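Local coordinates for protein mannan endo-1,6-alpha-mannosidase (Chaetomium thermophilum, PDB 6RY0) that probably cleaves alpha-1,6-mannosidic linkages as a family 76 glycosidase linked to the transfer of GPI-anchored glycoproteins into the fungal cell wall, at residues Y28-K33 with A397-L402; P66-E69 with Y74-W77; V87-L92 with P96-V101; V101-M106 with P153-L158; K324-R329 with E391-L396. One frame throughout, in Å; residues are numbered along the deposited sequence. Where two conformers were deposited one is given.

The five contacts sample a mainly helical fold consistent with the (alpha/alpha)6 barrel of this glycosidase family. Contact 1 pairs the N-terminal region with the end of helix 389-401, and the other four lie between its segments in sequence. Contacts 2 and 3 involve the two ends of helix 76-93, their centres about 24 Å apart; contact 4 follows on helix 99-108, sharing Val101 with contact 3. Contact 5 comes last and uses helix 389-401 again, as does contact 1, their centres about 12 Å apart. A salt bridge from Asp88 to Arg329 ties contacts 3 and 5 together. Contact 2 adjoins the calcium site, whereas contacts 1, 3 and 4 are structural packing away from it.

Contact 1: Y28-K33 with A397-L402; sequences YKIDTK and AAVSSL
Ile30 meets Val399 and Leu402 without any flat group between them: no ring or amide offers a face or an edge here, and the contact is made of aliphatic branches alone. The methyl CD1 of Ile30 reaches CD1 of Leu402 at 4.0 Å, the two side chains crossing at about a right angle. Its other branch turns to the helix, with CG2 of Ile30 lying 4.2 Å from CG1 of Val399. This division of labour follows from the first torsion: CG1 stands between the backbone N and the carbonyl carbon (chi1 53°), while CG2 is anti to the carbonyl carbon, and the two branches spread over two residues three apart in sequence. The distances mark ordinary van der Waals packing, and little area is buried. Arg350 bonds the carbonyl O of Ile30 and forms a salt bridge with Asp31. Thr32 then caps the start of helix 33-48. Val357 of helix 342-358 touches both Ile30 and Val399, and Ala353 touches Leu402, so the N-terminal loop packs against both helix 342-358 and the segment 397-402.

Contact 2: P66-E69 with Y74-W77; sequences PPTE and YYWW
Pro66, which follows a cis peptide bond, brings its backbone to within 4.9 Å of Tyr75, measured CA to CA, and directs its CA hydrogen at the carbonyl O of Tyr74, with a CA-to-O distance of 3.4 Å and a nearly straight angle of 162° at the hydrogen. The side chains of Pro66 to Thr68 then gather round the phenol of Tyr75. Pro67 sits on one face of that ring: its CD lies 3.8 Å from the ring centroid of Tyr75, only 11° off the normal, which makes a well-centred CH-pi contact. The neighbouring CG of Pro67 slides toward the hydroxyl end and comes 3.5 Å from CZ of Tyr75. Pro66 adds its CB at 4.1 Å from CD1 of Tyr75, approaching obliquely. Thr68 instead meets the ring at its edge, with CG2 placed 3.9 Å from OH of Tyr75.

This proline-tyrosine CH-pi packing belongs to the loop that leads into helix 76-93, on the side of the fold that carries the metal site. Asp73, the residue just before Tyr74, binds calcium together with His385, and the side chain of Pro67 lies about 6 Å from the ion. The 3-10 segment 67-69 begins at Pro67, and Glu69 N bonds Pro66 O at 3.0 Å. Tyr74 points its CB away from the prolines, and its hydroxyl bonds Ser387 and the backbone N of Ala389, linking this loop to the segment that follows His385. Beyond it Trp76 stacks on His121 and bonds Gln109 through NE1.

Contact 3: V87-L92 with P96-V101; sequences VDYWHL and PSYNHV
Trp90 leaves helix 76-93 with CG anti to its own N (chi1 164°), a torsion that swings the indole out toward the turn formed by Pro96 to Asn99. Starting at the root, CB of Trp90 lies 3.5 Å from OD1 of Asn99. The next atom, CG, is shared between both ends of that amide, and farther out CD1 of Trp90 comes 3.4 Å from ND2 of Asn99. At the same CD1 the pyrrole rim touches Pro96, whose CA is 3.6 Å away and whose CB is at 3.9 Å. NE1, at the outer corner, still has ND2 of Asn99 at 3.5 Å. The amide thus stands over one face of the indole with its plane steeply turned, 80° from that of the ring, and ND2 displaced from the centre toward the rim.

A second, looser meeting places CE2 of Tyr89 4.3 Å from CD2 of Tyr98, at the edge of the Tyr98 ring. The hydroxyl of Tyr89 bonds Asp95, which also holds Ser97. The type I turn from Pro96 to Asn99, closed by Asn99 N to Pro96 O at 3.0 Å, leads the connection out of helix 76-93 into helix 99-108. Were Trp90 replaced by an alanine, the Asn99 amide would probably lose the ring it stands over and a gap would open beside Pro96. The chemistry is mostly dispersion, with the amide NH2 end of Asn99 above the indole face, its partly positive hydrogens probably adding a mild attraction.

Contact 4: V101-M106 with P153-L158; sequences VIMEGM and PQWLAL
A Met-aromatic contact between Met106 and the indole of Trp155 joins helix 99-108 to the start of helix 155-167. SD of Met106 lies 4.6 Å from the centroid of the six-membered ring of Trp155, in an oblique position 30° off the normal. The methyl CE of Met106 comes closer, 4.1 Å from the same centroid of Trp155, as an off-centre CH-pi contact. A bend at the last torsion of Met106 (chi3 68°) brings CE obliquely up to the six-membered ring, where it lies 3.7 Å from CZ3 of Trp155. At the base of the chain CB of Met106 touches the same carbon of Trp155 at 3.8 Å. One helical turn earlier, Met103 comes to the ring edge, its CG 4.1 Å from CH2 of Trp155.

The pyrrole end of Trp155 is fixed separately, by a bond from NE1 to the carbonyl O of Pro146. Ala140 of helix 127-142 touches both Met106 and Trp155, while Met83 and Val87 cover Met106 from helix 76-93. An alanine in place of Trp155 is likely to leave both methionines without their aromatic partner and the carbonyl of Pro146 without its donor, opening a gap between the helices. The contact itself rests on dispersion, with a sulfur-ring component from Met106 only, against an indole whose NE1 is tied to Pro146.

Contact 5: K324-R329 with E391-L396; sequences KGYVHR and EAMSVL
Gly325 and Ser394 form the tight part of this helix pair, their CA atoms only 3.7 Å apart. The lack of a side chain at Gly325 makes this possible, since a CB there would point at the partner helix and run into CA of Ser394. Into the same narrow place the hydroxyl of Ser394 is turned back beside its own N (chi1 -70°), where OG receives a weak hydrogen bond from N of Gly325, 3.2 Å long and bent to 131°. The carbonyl oxygens of Leu321 and Gly390 both lie within bonding range of that OG and would share or compete for its one proton. Lys324 passes by with CG 4.0 Å from OG of Ser394, while its ammonium goes on to a salt bridge with Glu310 and to the carbonyl O of Phe371.

The looser part lies beside this, though it too is buried. In the conformers described, SD of Met393 lies 4.4 Å from OH of Tyr326 and 4.5 Å from CE1 of the same residue, approaching the ring obliquely. The hydroxyl of Tyr326 is held instead by Thr322, and its ring meets Phe132.

The axes of the segments 324-329 and 391-396 come within 7.9 Å and differ by only 14° in direction. Such close, nearly parallel packing through a glycine and a serine, with its centre about 10 Å from the centre of the chain, is consistent with neighbouring inner helices of an (alpha/alpha)6 barrel.

Contact 1: Y28-K33 with A397-L402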
# COMPACT_ATOMS: atom_id res chain seq x y z
N TYR A 28 5.41 -0.46 25.11
CA TYR A 28 6.48 -0.17 24.18
C TYR A 28 7.14 1.17 24.47
O TYR A 28 6.45 2.13 24.81
CB TYR A 28 5.93 -0.17 22.77
CG TYR A 28 5.52 -1.54 22.28
CD1 TYR A 28 6.46 -2.55 22.18
CD2 TYR A 28 4.20 -1.85 21.97
CE1 TYR A 28 6.09 -3.82 21.73
CE2 TYR A 28 3.84 -3.12 21.54
CZ TYR A 28 4.79 -4.08 21.41
OH TYR A 28 4.47 -5.36 20.96
N LYS A 29 8.46 1.20 24.34
CA LYS A 29 9.25 2.41 24.44
C LYS A 29 9.76 2.78 23.06
O LYS A 29 10.19 1.92 22.29
CB LYS A 29 10.44 2.18 25.37
CG LYS A 29 10.06 2.15 26.84
CD LYS A 29 11.27 1.78 27.70
CE LYS A 29 11.09 2.14 29.15
NZ LYS A 29 9.84 1.64 29.75
N ILE A 30 9.77 4.08 22.76
CA ILE A 30 10.18 4.53 21.44
C ILE A 30 11.02 5.81 21.52
O ILE A 30 10.97 6.66 20.62
CB ILE A 30 8.98 4.74 20.47
CG1 ILE A 30 7.93 5.66 21.07
CG2 ILE A 30 8.39 3.37 20.06
CD1 ILE A 30 6.95 6.20 20.05
N ASP A 31 11.81 5.99 22.58
CA ASP A 31 12.55 7.24 22.78
C ASP A 31 14.01 7.17 22.43
O ASP A 31 14.76 8.12 22.64
CB ASP A 31 12.40 7.70 24.23
CG ASP A 31 11.01 8.12 24.53
OD1 ASP A 31 10.40 8.74 23.62
OD2 ASP A 31 10.51 7.81 25.62
N THR A 32 14.52 6.07 21.96
CA THR A 32 15.84 6.06 21.37
C THR A 32 15.76 5.12 20.19
O THR A 32 14.80 4.35 20.07
CB THR A 32 16.88 5.50 22.35
OG1 THR A 32 16.61 4.11 22.55
CG2 THR A 32 16.87 6.24 23.69
N LYS A 33 16.81 5.14 19.37
CA LYS A 33 16.90 4.24 18.25
C LYS A 33 16.81 2.82 18.72
O LYS A 33 16.06 2.02 18.17
CB LYS A 33 18.18 4.47 17.45
CG LYS A 33 18.33 3.58 16.21
CD LYS A 33 19.70 3.70 15.60
CE LYS A 33 19.76 3.09 14.21
NZ LYS A 33 21.13 3.09 13.68
N ALA A 397 4.04 -0.88 11.10
CA ALA A 397 4.41 0.08 10.07
C ALA A 397 4.77 1.44 10.67
O ALA A 397 5.79 2.04 10.31
CB ALA A 397 3.23 0.24 9.10
N ALA A 398 3.95 1.93 11.59
CA ALA A 398 4.19 3.25 12.17
C ALA A 398 5.47 3.28 12.98
O ALA A 398 6.24 4.24 12.90
CB ALA A 398 3.00 3.67 13.04
N VAL A 399 5.71 2.25 13.79
CA VAL A 399 6.89 2.25 14.63
C VAL A 399 8.15 2.05 13.81
O VAL A 399 9.15 2.75 13.98
CB VAL A 399 6.74 1.22 15.77
CG1 VAL A 399 8.05 1.07 16.54
CG2 VAL A 399 5.61 1.64 16.70
N SER A 400 8.13 1.09 12.87
CA SER A 400 9.31 0.88 12.04
C SER A 400 9.68 2.14 11.28
O SER A 400 10.85 2.50 11.12
CB SER A 400 9.11 -0.26 11.03
OG SER A 400 8.80 -1.46 11.67
N SER A 401 8.67 2.85 10.77
CA SER A 401 8.93 4.01 9.96
C SER A 401 9.50 5.18 10.77
O SER A 401 10.05 6.11 10.17
CB SER A 401 7.68 4.41 9.19
OG SER A 401 7.40 3.43 8.21
N LEU A 402 9.47 5.11 12.11
CA LEU A 402 10.20 6.09 12.91
C LEU A 402 11.70 6.04 12.64
O LEU A 402 12.40 6.98 13.00
CB LEU A 402 9.97 5.85 14.41
CG LEU A 402 8.55 6.11 14.90
CD1 LEU A 402 8.46 5.71 16.35
CD2 LEU A 402 8.12 7.57 14.70

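Contact 2: P66-E69 with Y74-W77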
# COMPACT_ATOMS: atom_id res chain seq x y z
N PRO A 66 -10.16 -16.48 2.81
CA PRO A 66 -11.02 -15.29 2.92
C PRO A 66 -12.26 -15.54 3.77
O PRO A 66 -12.67 -16.70 3.97
CB PRO A 66 -11.40 -15.00 1.49
CG PRO A 66 -11.43 -16.39 0.88
CD PRO A 66 -10.35 -17.17 1.53
N PRO A 67 -12.89 -14.46 4.24
CA PRO A 67 -14.07 -14.64 5.10
C PRO A 67 -15.25 -15.25 4.37
O PRO A 67 -16.11 -15.87 5.00
CB PRO A 67 -14.38 -13.24 5.59
CG PRO A 67 -13.62 -12.32 4.71
CD PRO A 67 -12.44 -13.05 4.20
N THR A 68 -15.28 -15.12 3.05
CA THR A 68 -16.29 -15.76 2.21
C THR A 68 -16.26 -17.27 2.31
O THR A 68 -17.28 -17.91 2.08
CB THR A 68 -16.09 -15.35 0.74
OG1 THR A 68 -14.70 -15.45 0.39
CG2 THR A 68 -16.53 -13.92 0.56
N GLU A 69 -15.11 -17.84 2.67
CA GLU A 69 -14.95 -19.28 2.86
C GLU A 69 -14.90 -19.65 4.35
O GLU A 69 -14.63 -20.80 4.71
CB GLU A 69 -13.69 -19.77 2.16
CG GLU A 69 -13.77 -19.62 0.67
CD GLU A 69 -12.46 -19.88 -0.04
OE1 GLU A 69 -11.64 -20.66 0.48
OE2 GLU A 69 -12.22 -19.28 -1.09
N TYR A 74 -9.51 -12.19 6.50
CA TYR A 74 -8.72 -11.34 5.61
C TYR A 74 -8.74 -11.79 4.19
O TYR A 74 -8.75 -12.99 3.89
CB TYR A 74 -7.26 -11.31 6.14
CG TYR A 74 -7.20 -10.97 7.61
CD1 TYR A 74 -7.52 -9.71 8.09
CD2 TYR A 74 -6.90 -11.95 8.55
CE1 TYR A 74 -7.54 -9.44 9.46
CE2 TYR A 74 -6.92 -11.71 9.91
CZ TYR A 74 -7.26 -10.45 10.36
OH TYR A 74 -7.31 -10.12 11.70
N TYR A 75 -8.72 -10.82 3.29
CA TYR A 75 -8.67 -11.08 1.85
C TYR A 75 -7.23 -11.14 1.33
O TYR A 75 -6.30 -10.62 1.97
CB TYR A 75 -9.49 -10.01 1.11
CG TYR A 75 -10.96 -10.15 1.35
CD1 TYR A 75 -11.72 -11.03 0.59
CD2 TYR A 75 -11.61 -9.43 2.35
CE1 TYR A 75 -13.10 -11.15 0.81
CE2 TYR A 75 -12.97 -9.55 2.55
CZ TYR A 75 -13.70 -10.40 1.77
OH TYR A 75 -15.07 -10.54 1.97
N TRP A 76 -7.07 -11.74 0.16
CA TRP A 76 -5.78 -11.97 -0.49
C TRP A 76 -4.90 -10.74 -0.55
O TRP A 76 -3.69 -10.82 -0.27
CB TRP A 76 -6.09 -12.47 -1.90
CG TRP A 76 -4.94 -12.73 -2.81
CD1 TRP A 76 -4.06 -13.79 -2.76
CD2 TRP A 76 -4.58 -11.98 -3.97
NE1 TRP A 76 -3.16 -13.71 -3.81
CE2 TRP A 76 -3.49 -12.63 -4.58
CE3 TRP A 76 -5.11 -10.85 -4.58
CZ2 TRP A 76 -2.91 -12.17 -5.73
CZ3 TRP A 76 -4.50 -10.38 -5.74
CH2 TRP A 76 -3.42 -11.06 -6.31
N TRP A 77 -5.44 -9.58 -0.91
CA TRP A 77 -4.59 -8.42 -1.06
C TRP A 77 -3.92 -8.04 0.24
O TRP A 77 -2.83 -7.44 0.21
CB TRP A 77 -5.42 -7.22 -1.58
CG TRP A 77 -6.20 -6.57 -0.53
CD1 TRP A 77 -7.40 -6.96 -0.00
CD2 TRP A 77 -5.77 -5.43 0.23
NE1 TRP A 77 -7.74 -6.12 1.04
CE2 TRP A 77 -6.77 -5.16 1.19
CE3 TRP A 77 -4.64 -4.60 0.18
CZ2 TRP A 77 -6.68 -4.07 2.07
CZ3 TRP A 77 -4.57 -3.52 1.03
CH2 TRP A 77 -5.58 -3.28 1.96

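Contact 3: V87-L92 with P96-V101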
# COMPACT_ATOMS: atom_id res chain seq x y z
N VAL A 87 8.98 -6.25 4.03
CA VAL A 87 10.08 -5.74 3.21
C VAL A 87 10.57 -4.40 3.76
O VAL A 87 11.77 -4.16 3.90
CB VAL A 87 9.63 -5.63 1.75
CG1 VAL A 87 10.66 -4.91 0.90
CG2 VAL A 87 9.36 -7.03 1.16
N ASP A 88 9.62 -3.53 4.11
CA ASP A 88 9.97 -2.26 4.75
C ASP A 88 10.59 -2.47 6.13
O ASP A 88 11.56 -1.80 6.48
CB ASP A 88 8.77 -1.31 4.85
CG ASP A 88 8.75 -0.24 3.78
OD1 ASP A 88 9.81 0.06 3.17
OD2 ASP A 88 7.64 0.32 3.59
N TYR A 89 10.04 -3.39 6.92
CA TYR A 89 10.58 -3.67 8.26
C TYR A 89 12.06 -3.99 8.19
O TYR A 89 12.87 -3.42 8.95
CB TYR A 89 9.79 -4.79 8.92
CG TYR A 89 10.43 -5.30 10.19
CD1 TYR A 89 10.36 -4.59 11.36
CD2 TYR A 89 11.14 -6.50 10.20
CE1 TYR A 89 11.01 -5.04 12.53
CE2 TYR A 89 11.79 -6.95 11.34
CZ TYR A 89 11.74 -6.20 12.49
OH TYR A 89 12.39 -6.56 13.64
N TRP A 90 12.45 -4.90 7.31
CA TRP A 90 13.85 -5.25 7.18
C TRP A 90 14.68 -4.05 6.72
O TRP A 90 15.78 -3.82 7.22
CB TRP A 90 14.01 -6.44 6.23
CG TRP A 90 15.41 -6.61 5.75
CD1 TRP A 90 16.49 -7.13 6.42
CD2 TRP A 90 15.90 -6.20 4.47
NE1 TRP A 90 17.60 -7.08 5.61
CE2 TRP A 90 17.27 -6.50 4.41
CE3 TRP A 90 15.29 -5.57 3.38
CZ2 TRP A 90 18.05 -6.20 3.28
CZ3 TRP A 90 16.06 -5.27 2.28
CH2 TRP A 90 17.41 -5.60 2.22
N HIS A 91 14.17 -3.30 5.74
CA HIS A 91 14.86 -2.12 5.25
C HIS A 91 15.13 -1.10 6.35
O HIS A 91 16.15 -0.42 6.34
CB HIS A 91 14.01 -1.54 4.12
CG HIS A 91 14.42 -0.22 3.58
ND1 HIS A 91 15.57 -0.03 2.87
CD2 HIS A 91 13.77 0.96 3.57
CE1 HIS A 91 15.62 1.23 2.45
NE2 HIS A 91 14.54 1.86 2.87
N LEU A 92 14.15 -0.91 7.23
CA LEU A 92 14.18 0.12 8.26
C LEU A 92 14.99 -0.30 9.48
O LEU A 92 15.57 0.53 10.16
CB LEU A 92 12.74 0.45 8.67
CG LEU A 92 12.00 1.26 7.60
CD1 LEU A 92 10.50 1.12 7.75
CD2 LEU A 92 12.39 2.70 7.62
N PRO A 96 16.76 -9.30 9.44
CA PRO A 96 16.38 -10.14 8.30
C PRO A 96 15.60 -11.39 8.72
O PRO A 96 15.41 -12.25 7.88
CB PRO A 96 17.73 -10.54 7.71
CG PRO A 96 18.58 -10.74 8.97
CD PRO A 96 18.11 -9.68 9.94
N SER A 97 15.21 -11.49 10.00
CA SER A 97 14.62 -12.72 10.53
C SER A 97 13.49 -13.30 9.71
O SER A 97 13.36 -14.52 9.61
CB SER A 97 14.09 -12.46 11.95
OG SER A 97 15.15 -12.14 12.83
N TYR A 98 12.62 -12.45 9.16
CA TYR A 98 11.45 -12.90 8.42
C TYR A 98 11.64 -12.92 6.91
O TYR A 98 10.71 -13.26 6.20
CB TYR A 98 10.22 -12.05 8.81
CG TYR A 98 9.98 -12.09 10.30
CD1 TYR A 98 9.50 -13.24 10.92
CD2 TYR A 98 10.27 -10.99 11.10
CE1 TYR A 98 9.33 -13.30 12.30
CE2 TYR A 98 10.10 -11.04 12.50
CZ TYR A 98 9.63 -12.20 13.07
OH TYR A 98 9.41 -12.30 14.44
N ASN A 99 12.83 -12.58 6.43
CA ASN A 99 13.01 -12.42 4.98
C ASN A 99 12.67 -13.69 4.20
O ASN A 99 12.06 -13.61 3.13
CB ASN A 99 14.42 -11.94 4.63
CG ASN A 99 14.65 -10.49 4.98
OD1 ASN A 99 13.78 -9.80 5.47
ND2 ASN A 99 15.86 -10.03 4.70
N HIS A 100 13.04 -14.86 4.70
CA HIS A 100 12.75 -16.10 3.98
C HIS A 100 11.26 -16.35 3.86
O HIS A 100 10.76 -16.76 2.81
CB HIS A 100 13.49 -17.30 4.62
CG HIS A 100 13.02 -17.68 6.00
ND1 HIS A 100 13.29 -16.94 7.14
CD2 HIS A 100 12.38 -18.80 6.44
CE1 HIS A 100 12.79 -17.56 8.20
NE2 HIS A 100 12.25 -18.70 7.80
N VAL A 101 10.55 -16.11 4.95
CA VAL A 101 9.11 -16.30 4.98
C VAL A 101 8.42 -15.36 3.98
O VAL A 101 7.48 -15.74 3.28
CB VAL A 101 8.57 -16.03 6.44
CG1 VAL A 101 7.07 -15.99 6.49
CG2 VAL A 101 9.13 -17.05 7.42

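Contact 4: V101-M106 with P153-L158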
# COMPACT_ATOMS: atom_id res chain seq x y z
N VAL A 101 10.55 -16.11 4.95
CA VAL A 101 9.11 -16.30 4.98
C VAL A 101 8.42 -15.36 3.98
O VAL A 101 7.48 -15.74 3.28
CB VAL A 101 8.57 -16.03 6.44
CG1 VAL A 101 7.07 -15.99 6.49
CG2 VAL A 101 9.13 -17.05 7.42
N ILE A 102 8.90 -14.13 3.93
CA ILE A 102 8.32 -13.12 3.06
C ILE A 102 8.64 -13.41 1.60
O ILE A 102 7.75 -13.30 0.75
CB ILE A 102 8.79 -11.73 3.53
CG1 ILE A 102 8.34 -11.47 4.97
CG2 ILE A 102 8.34 -10.65 2.55
CD1 ILE A 102 6.85 -11.48 5.22
N MET A 103 9.86 -13.82 1.30
CA MET A 103 10.17 -14.18 -0.07
C MET A 103 9.27 -15.33 -0.50
O MET A 103 8.72 -15.29 -1.62
CB MET A 103 11.65 -14.56 -0.24
CG MET A 103 11.98 -14.96 -1.66
SD MET A 103 13.61 -15.63 -1.87
CE MET A 103 14.61 -14.18 -1.50
N GLU A 104 9.09 -16.34 0.34
CA GLU A 104 8.24 -17.48 -0.01
C GLU A 104 6.81 -17.03 -0.29
O GLU A 104 6.17 -17.46 -1.26
CB GLU A 104 8.25 -18.54 1.10
CG GLU A 104 7.33 -19.75 0.92
CD GLU A 104 7.18 -20.63 2.17
OE1 GLU A 104 6.82 -20.15 3.28
OE2 GLU A 104 7.39 -21.83 2.01
N GLY A 105 6.27 -16.17 0.56
CA GLY A 105 4.92 -15.69 0.40
C GLY A 105 4.74 -14.87 -0.87
O GLY A 105 3.77 -15.06 -1.62
N MET A 106 5.67 -13.95 -1.13
CA MET A 106 5.59 -13.15 -2.35
C MET A 106 5.67 -14.03 -3.59
O MET A 106 4.95 -13.78 -4.56
CB MET A 106 6.67 -12.07 -2.35
CG MET A 106 6.46 -11.03 -1.23
SD MET A 106 7.75 -9.78 -1.07
CE MET A 106 7.55 -8.85 -2.58
N PRO A 153 10.62 -15.53 -10.77
CA PRO A 153 10.38 -14.15 -11.15
C PRO A 153 11.10 -13.20 -10.20
O PRO A 153 11.10 -13.40 -9.00
CB PRO A 153 8.87 -14.02 -11.03
CG PRO A 153 8.33 -15.36 -11.10
CD PRO A 153 9.36 -16.24 -10.49
N GLN A 154 11.66 -12.15 -10.76
CA GLN A 154 12.42 -11.17 -10.02
C GLN A 154 11.54 -9.98 -9.64
O GLN A 154 10.52 -9.71 -10.29
CB GLN A 154 13.63 -10.74 -10.87
CG GLN A 154 14.59 -11.89 -11.18
CD GLN A 154 15.22 -12.46 -9.93
OE1 GLN A 154 15.78 -11.72 -9.12
NE2 GLN A 154 15.11 -13.75 -9.75
N TRP A 155 11.92 -9.24 -8.59
CA TRP A 155 11.04 -8.22 -8.05
C TRP A 155 10.67 -7.14 -9.07
O TRP A 155 9.50 -6.80 -9.24
CB TRP A 155 11.63 -7.57 -6.79
CG TRP A 155 12.03 -8.54 -5.73
CD1 TRP A 155 13.22 -8.51 -5.06
CD2 TRP A 155 11.24 -9.59 -5.13
NE1 TRP A 155 13.24 -9.48 -4.10
CE2 TRP A 155 12.05 -10.16 -4.12
CE3 TRP A 155 9.97 -10.12 -5.35
CZ2 TRP A 155 11.62 -11.25 -3.37
CZ3 TRP A 155 9.55 -11.20 -4.61
CH2 TRP A 155 10.36 -11.75 -3.63
N LEU A 156 11.66 -6.56 -9.74
CA LEU A 156 11.37 -5.53 -10.71
C LEU A 156 10.46 -6.09 -11.82
O LEU A 156 9.49 -5.44 -12.22
CB LEU A 156 12.65 -4.95 -11.31
CG LEU A 156 12.46 -3.93 -12.45
CD1 LEU A 156 11.74 -2.69 -11.98
CD2 LEU A 156 13.80 -3.56 -13.05
N ALA A 157 10.77 -7.29 -12.30
CA ALA A 157 9.98 -7.92 -13.34
C ALA A 157 8.52 -8.12 -12.92
O ALA A 157 7.61 -8.00 -13.74
CB ALA A 157 10.58 -9.24 -13.75
N LEU A 158 8.30 -8.46 -11.66
CA LEU A 158 6.93 -8.62 -11.16
C LEU A 158 6.20 -7.29 -11.15
O LEU A 158 5.02 -7.21 -11.55
CB LEU A 158 6.95 -9.25 -9.77
CG LEU A 158 7.29 -10.75 -9.75
CD1 LEU A 158 7.68 -11.18 -8.37
CD2 LEU A 158 6.11 -11.58 -10.30

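Contact 5: K324-R329 with E391-L396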
# COMPACT_ATOMS: atom_id res chain seq x y z
N LYS A 324 -4.01 3.17 7.89
CA LYS A 324 -3.14 4.13 8.57
C LYS A 324 -1.69 3.63 8.61
O LYS A 324 -0.76 4.44 8.66
CB LYS A 324 -3.71 4.52 9.94
CG LYS A 324 -3.91 3.36 10.89
CD LYS A 324 -4.47 3.81 12.25
CE LYS A 324 -5.77 4.58 12.14
NZ LYS A 324 -6.46 4.71 13.46
N GLY A 325 -1.45 2.32 8.56
CA GLY A 325 -0.09 1.84 8.45
C GLY A 325 0.57 2.24 7.15
O GLY A 325 1.75 2.61 7.09
N TYR A 326 -0.17 2.10 6.04
CA TYR A 326 0.33 2.56 4.73
C TYR A 326 0.60 4.05 4.76
O TYR A 326 1.61 4.51 4.22
CB TYR A 326 -0.66 2.28 3.60
CG TYR A 326 -1.25 0.90 3.63
CD1 TYR A 326 -0.55 -0.20 4.10
CD2 TYR A 326 -2.54 0.68 3.20
CE1 TYR A 326 -1.12 -1.45 4.17
CE2 TYR A 326 -3.12 -0.58 3.23
CZ TYR A 326 -2.41 -1.63 3.72
OH TYR A 326 -2.96 -2.90 3.84
N VAL A 327 -0.28 4.83 5.39
CA VAL A 327 -0.08 6.28 5.49
C VAL A 327 1.29 6.56 6.10
O VAL A 327 2.08 7.35 5.58
CB VAL A 327 -1.22 6.94 6.28
CG1 VAL A 327 -0.90 8.39 6.51
CG2 VAL A 327 -2.54 6.76 5.57
N HIS A 328 1.58 5.91 7.23
CA HIS A 328 2.88 6.13 7.87
C HIS A 328 4.04 5.74 6.98
O HIS A 328 4.98 6.50 6.81
CB HIS A 328 2.95 5.33 9.20
CG HIS A 328 2.40 6.08 10.37
ND1 HIS A 328 3.23 6.70 11.27
CD2 HIS A 328 1.13 6.33 10.82
CE1 HIS A 328 2.48 7.29 12.20
NE2 HIS A 328 1.20 7.08 11.96
N ARG A 329 4.01 4.53 6.43
CA ARG A 329 5.17 4.05 5.66
C ARG A 329 5.39 4.89 4.41
O ARG A 329 6.53 5.19 4.05
CB ARG A 329 4.99 2.56 5.27
CG ARG A 329 5.25 1.61 6.38
CD ARG A 329 4.72 0.17 6.07
NE ARG A 329 5.19 -0.26 4.81
CZ ARG A 329 4.44 -0.77 3.84
NH1 ARG A 329 3.14 -1.02 3.96
NH2 ARG A 329 5.03 -1.04 2.66
N GLU A 391 -4.61 -4.07 12.63
CA GLU A 391 -4.16 -3.17 13.68
C GLU A 391 -2.69 -3.42 13.99
O GLU A 391 -1.90 -2.49 14.15
CB GLU A 391 -5.02 -3.36 14.94
CG GLU A 391 -6.50 -2.99 14.79
CD GLU A 391 -7.41 -4.09 14.31
OE1 GLU A 391 -6.98 -4.99 13.54
OE2 GLU A 391 -8.60 -4.02 14.70
N ALA A 392 -2.33 -4.69 14.12
CA ALA A 392 -0.95 -5.07 14.38
C ALA A 392 -0.04 -4.63 13.25
O ALA A 392 1.07 -4.13 13.47
CB ALA A 392 -0.87 -6.57 14.60
N MET A 393 -0.50 -4.79 12.01
CA MET A 393 0.29 -4.39 10.84
C MET A 393 0.50 -2.87 10.84
O MET A 393 1.59 -2.39 10.52
CB MET A 393 -0.44 -4.83 9.57
CG MET A 393 0.43 -4.76 8.30
SD MET A 393 -0.45 -5.02 6.75
CE MET A 393 -1.26 -6.57 7.09
N SER A 394 -0.56 -2.14 11.18
CA SER A 394 -0.48 -0.69 11.18
C SER A 394 0.46 -0.16 12.24
O SER A 394 1.20 0.80 11.96
CB SER A 394 -1.87 -0.07 11.29
OG SER A 394 -2.59 -0.29 10.09
N VAL A 395 0.46 -0.73 13.45
CA VAL A 395 1.40 -0.26 14.45
C VAL A 395 2.83 -0.65 14.07
O VAL A 395 3.75 0.16 14.24
CB VAL A 395 1.04 -0.75 15.86
CG1 VAL A 395 2.05 -0.23 16.87
CG2 VAL A 395 -0.37 -0.30 16.21
N LEU A 396 3.03 -1.86 13.56
CA LEU A 396 4.35 -2.26 13.08
C LEU A 396 4.88 -1.25 12.05
O LEU A 396 6.04 -0.82 12.11
CB LEU A 396 4.30 -3.66 12.49
CG LEU A 396 5.57 -4.15 11.77
CD1 LEU A 396 6.75 -4.19 12.71
CD2 LEU A 396 5.32 -5.52 11.18